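Local atomic coordinates of bilirubin-inducible fluorescent protein UnaG (Anguilla japonica, PDB entry 4I3D), a protein that binds unconjugated bilirubin with high affinity inside its beta-barrel and fluoresces green when the bound pigment is excited. Residues 13-18 with 129-134. The protein carries 1 engineered substitution. Residues are numbered along the deposited sequence; the frame is centred on the assembly and turned at random.
Sequences DSHNFG and VAVRSY. With BLR (3-[5-[(Z)-(4-ethenyl-3-methyl-5-oxidanylidene-pyrrol-2-ylidene)methyl]-2-[[5-[(Z)-(3-ethenyl-4-methyl-5-oxidanylidene-pyrrol-2-ylidene)methyl]-3-(3-hydroxy-3-oxopropyl)-4-methyl-1H-pyrrol-2-yl]methyl]-4-methyl-1H-pyrrol-3-yl]propanoic acid), chain E.
The guanidinium of Arg132 lies flat on one face of the Phe17 ring, with centres 3.9 Å apart and planes at 7°. This is a cation-pi stack. Arg132 NH1 sits over the rim, 3.4 Å from Phe17 CE2, and Arg132 CD adds a CH-pi contact to the same face. The side chain of Arg132 bends at its third torsion (chi3 100°), with CD over the ring near CG and CD1 and the guanidinium laid toward CD2 and CE2. At the guanidinium edge, Arg132 NE donates to Ser14 OG over 3.1 Å, although the position of that hydroxyl is less certain. Arg132 NH2 has a weak bond to Thr37. The edge of the Phe17 ring meets bilirubin, with CE1 3.8 Å from the methyl CMD. The Tyr134 ring also meets the pigment at its edge, where OH donates to carboxyl oxygen O1D over 2.6 Å.

Strands 7-15 and 128-136, the first and last of the barrel, pair antiparallel and close the fatty-acid binding protein fold. Asp13 and Ser133 form a hydrogen-bonded pair through N and O of both residues. Val131 N gives a bond to His15 O. Where the first strand ends, Asn16 ND2 reaches Val129 O at 3.0 Å, nearly straight at 168°.

Arg132, Ser133 and Tyr134 belong to the bilirubin site. Arg132 NH1 stands 3.7 Å from O1D of bilirubin. Its positive charge would probably favour an ionised propionate, while the Phe17 stack probably limits rotation of the guanidinium.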
# COMPACT_ATOMS: atom_id res chain seq x y z
N ASP A 13 4.32 -1.50 12.74
CA ASP A 13 3.69 -0.33 13.34
C ASP A 13 2.59 0.19 12.44
O ASP A 13 2.65 0.03 11.23
CB ASP A 13 4.72 0.78 13.55
CG ASP A 13 5.90 0.33 14.38
OD1 ASP A 13 5.73 0.20 15.61
OD2 ASP A 13 7.00 0.12 13.81
N SER A 14 1.60 0.83 13.05
CA SER A 14 0.50 1.40 12.29
C SER A 14 0.05 2.66 12.99
O SER A 14 -0.07 2.70 14.21
CB SER A 14 -0.65 0.41 12.20
OG SER A 14 -1.67 0.93 11.37
N HIS A 15 -0.19 3.71 12.20
CA HIS A 15 -0.48 5.01 12.75
C HIS A 15 -1.59 5.67 11.97
O HIS A 15 -1.42 6.01 10.81
CB HIS A 15 0.78 5.88 12.70
CG HIS A 15 0.73 7.09 13.58
ND1 HIS A 15 0.83 8.38 13.09
CD2 HIS A 15 0.59 7.21 14.92
CE1 HIS A 15 0.77 9.24 14.09
NE2 HIS A 15 0.62 8.56 15.21
N ASN A 16 -2.75 5.84 12.61
CA ASN A 16 -3.84 6.62 12.04
C ASN A 16 -4.30 6.03 10.72
O ASN A 16 -4.65 6.76 9.79
CB ASN A 16 -3.40 8.08 11.84
CG ASN A 16 -4.57 9.06 11.82
OD1 ASN A 16 -5.56 8.85 12.51
ND2 ASN A 16 -4.46 10.12 11.03
N PHE A 17 -4.31 4.70 10.63
CA PHE A 17 -4.66 4.00 9.39
C PHE A 17 -6.16 3.77 9.27
O PHE A 17 -6.69 3.67 8.17
CB PHE A 17 -3.93 2.66 9.32
CG PHE A 17 -4.20 1.87 8.06
CD1 PHE A 17 -3.85 2.35 6.82
CD2 PHE A 17 -4.78 0.63 8.13
CE1 PHE A 17 -4.11 1.61 5.68
CE2 PHE A 17 -5.03 -0.11 7.00
CZ PHE A 17 -4.70 0.38 5.78
N GLY A 18 -6.82 3.68 10.41
CA GLY A 18 -8.27 3.56 10.42
C GLY A 18 -8.95 4.85 10.00
O GLY A 18 -10.01 4.83 9.37
N VAL A 129 -3.40 11.87 7.36
CA VAL A 129 -2.17 11.17 7.03
C VAL A 129 -1.94 10.02 7.99
O VAL A 129 -2.08 10.18 9.20
CB VAL A 129 -0.98 12.12 7.10
CG1 VAL A 129 0.26 11.44 6.55
CG2 VAL A 129 -1.28 13.38 6.33
N ALA A 130 -1.60 8.85 7.45
CA ALA A 130 -1.37 7.67 8.26
C ALA A 130 0.04 7.16 7.98
O ALA A 130 0.64 7.51 6.98
CB ALA A 130 -2.37 6.60 7.89
N VAL A 131 0.57 6.35 8.88
CA VAL A 131 1.88 5.80 8.68
C VAL A 131 1.85 4.37 9.14
O VAL A 131 1.29 4.06 10.18
CB VAL A 131 2.94 6.55 9.50
CG1 VAL A 131 4.31 6.02 9.16
CG2 VAL A 131 2.88 8.05 9.22
N ARG A 132 2.44 3.49 8.35
CA ARG A 132 2.61 2.11 8.76
C ARG A 132 4.02 1.67 8.38
O ARG A 132 4.57 2.14 7.39
CB ARG A 132 1.58 1.25 8.05
CG ARG A 132 0.15 1.60 8.40
CD ARG A 132 -0.80 0.70 7.69
NE ARG A 132 -1.29 -0.37 8.57
CZ ARG A 132 -1.85 -1.48 8.13
NH1 ARG A 132 -2.00 -1.70 6.82
NH2 ARG A 132 -2.26 -2.40 8.99
N SER A 133 4.61 0.76 9.15
CA SER A 133 5.97 0.32 8.85
C SER A 133 5.99 -1.19 8.91
O SER A 133 5.24 -1.79 9.66
CB SER A 133 6.98 0.92 9.84
OG SER A 133 6.56 0.71 11.18
N TYR A 134 6.84 -1.79 8.09
CA TYR A 134 6.91 -3.23 8.01
C TYR A 134 8.33 -3.61 8.34
O TYR A 134 9.26 -2.88 7.97
CB TYR A 134 6.60 -3.72 6.60
CG TYR A 134 5.16 -3.59 6.16
CD1 TYR A 134 4.66 -2.38 5.73
CD2 TYR A 134 4.32 -4.70 6.15
CE1 TYR A 134 3.34 -2.27 5.31
CE2 TYR A 134 3.02 -4.59 5.73
CZ TYR A 134 2.53 -3.36 5.31
OH TYR A 134 1.20 -3.24 4.89
CHA BLR E . -1.83 -3.17 1.85
NA BLR E . -0.21 -2.72 -0.04
C1A BLR E . -1.42 -3.14 0.41
C2A BLR E . -2.21 -3.47 -0.70
C3A BLR E . -1.44 -3.25 -1.81
C4A BLR E . -0.21 -2.79 -1.40
CMA BLR E . -1.86 -3.48 -3.23
CAA BLR E . -3.61 -3.98 -0.72
CBA BLR E . -4.58 -2.86 -0.92
CGA BLR E . -5.87 -3.44 -1.39
O1A BLR E . -6.14 -4.64 -1.18
O2A BLR E . -6.68 -2.72 -2.01
CHB BLR E . 0.89 -2.44 -2.33
NB BLR E . 2.72 -2.33 -0.57
C1B BLR E . 2.18 -2.24 -1.92
C2B BLR E . 3.18 -1.86 -2.74
C3B BLR E . 4.27 -1.71 -2.19
C4B BLR E . 4.26 -1.96 -0.69
CMB BLR E . 2.95 -1.64 -4.20
OB BLR E . 5.13 -1.91 0.17
CAB BLR E . 5.49 -1.28 -2.93
CBB BLR E . 6.72 -1.75 -2.58
NC BLR E . -6.01 -3.43 4.52
C1C BLR E . -7.00 -4.39 5.32
C2C BLR E . -8.30 -3.79 4.79
C3C BLR E . -8.15 -2.87 3.99
C4C BLR E . -6.86 -2.54 3.74
CMC BLR E . -9.63 -4.30 5.18
OC BLR E . -6.77 -5.29 6.11
CAC BLR E . -9.31 -2.18 3.35
CBC BLR E . -10.11 -1.34 4.08
CHD BLR E . -6.40 -1.57 2.90
ND BLR E . -4.21 -2.71 2.47
C1D BLR E . -4.97 -1.60 2.51
C2D BLR E . -4.12 -0.44 2.08
C3D BLR E . -2.89 -0.90 1.82
C4D BLR E . -2.88 -2.33 2.06
CMD BLR E . -4.57 0.96 2.01
CAD BLR E . -1.74 -0.06 1.38
CBD BLR E . -0.95 0.45 2.54
CGD BLR E . 0.17 -0.49 2.87
O1D BLR E . 0.28 -0.97 4.03
O2D BLR E . 1.01 -0.81 1.99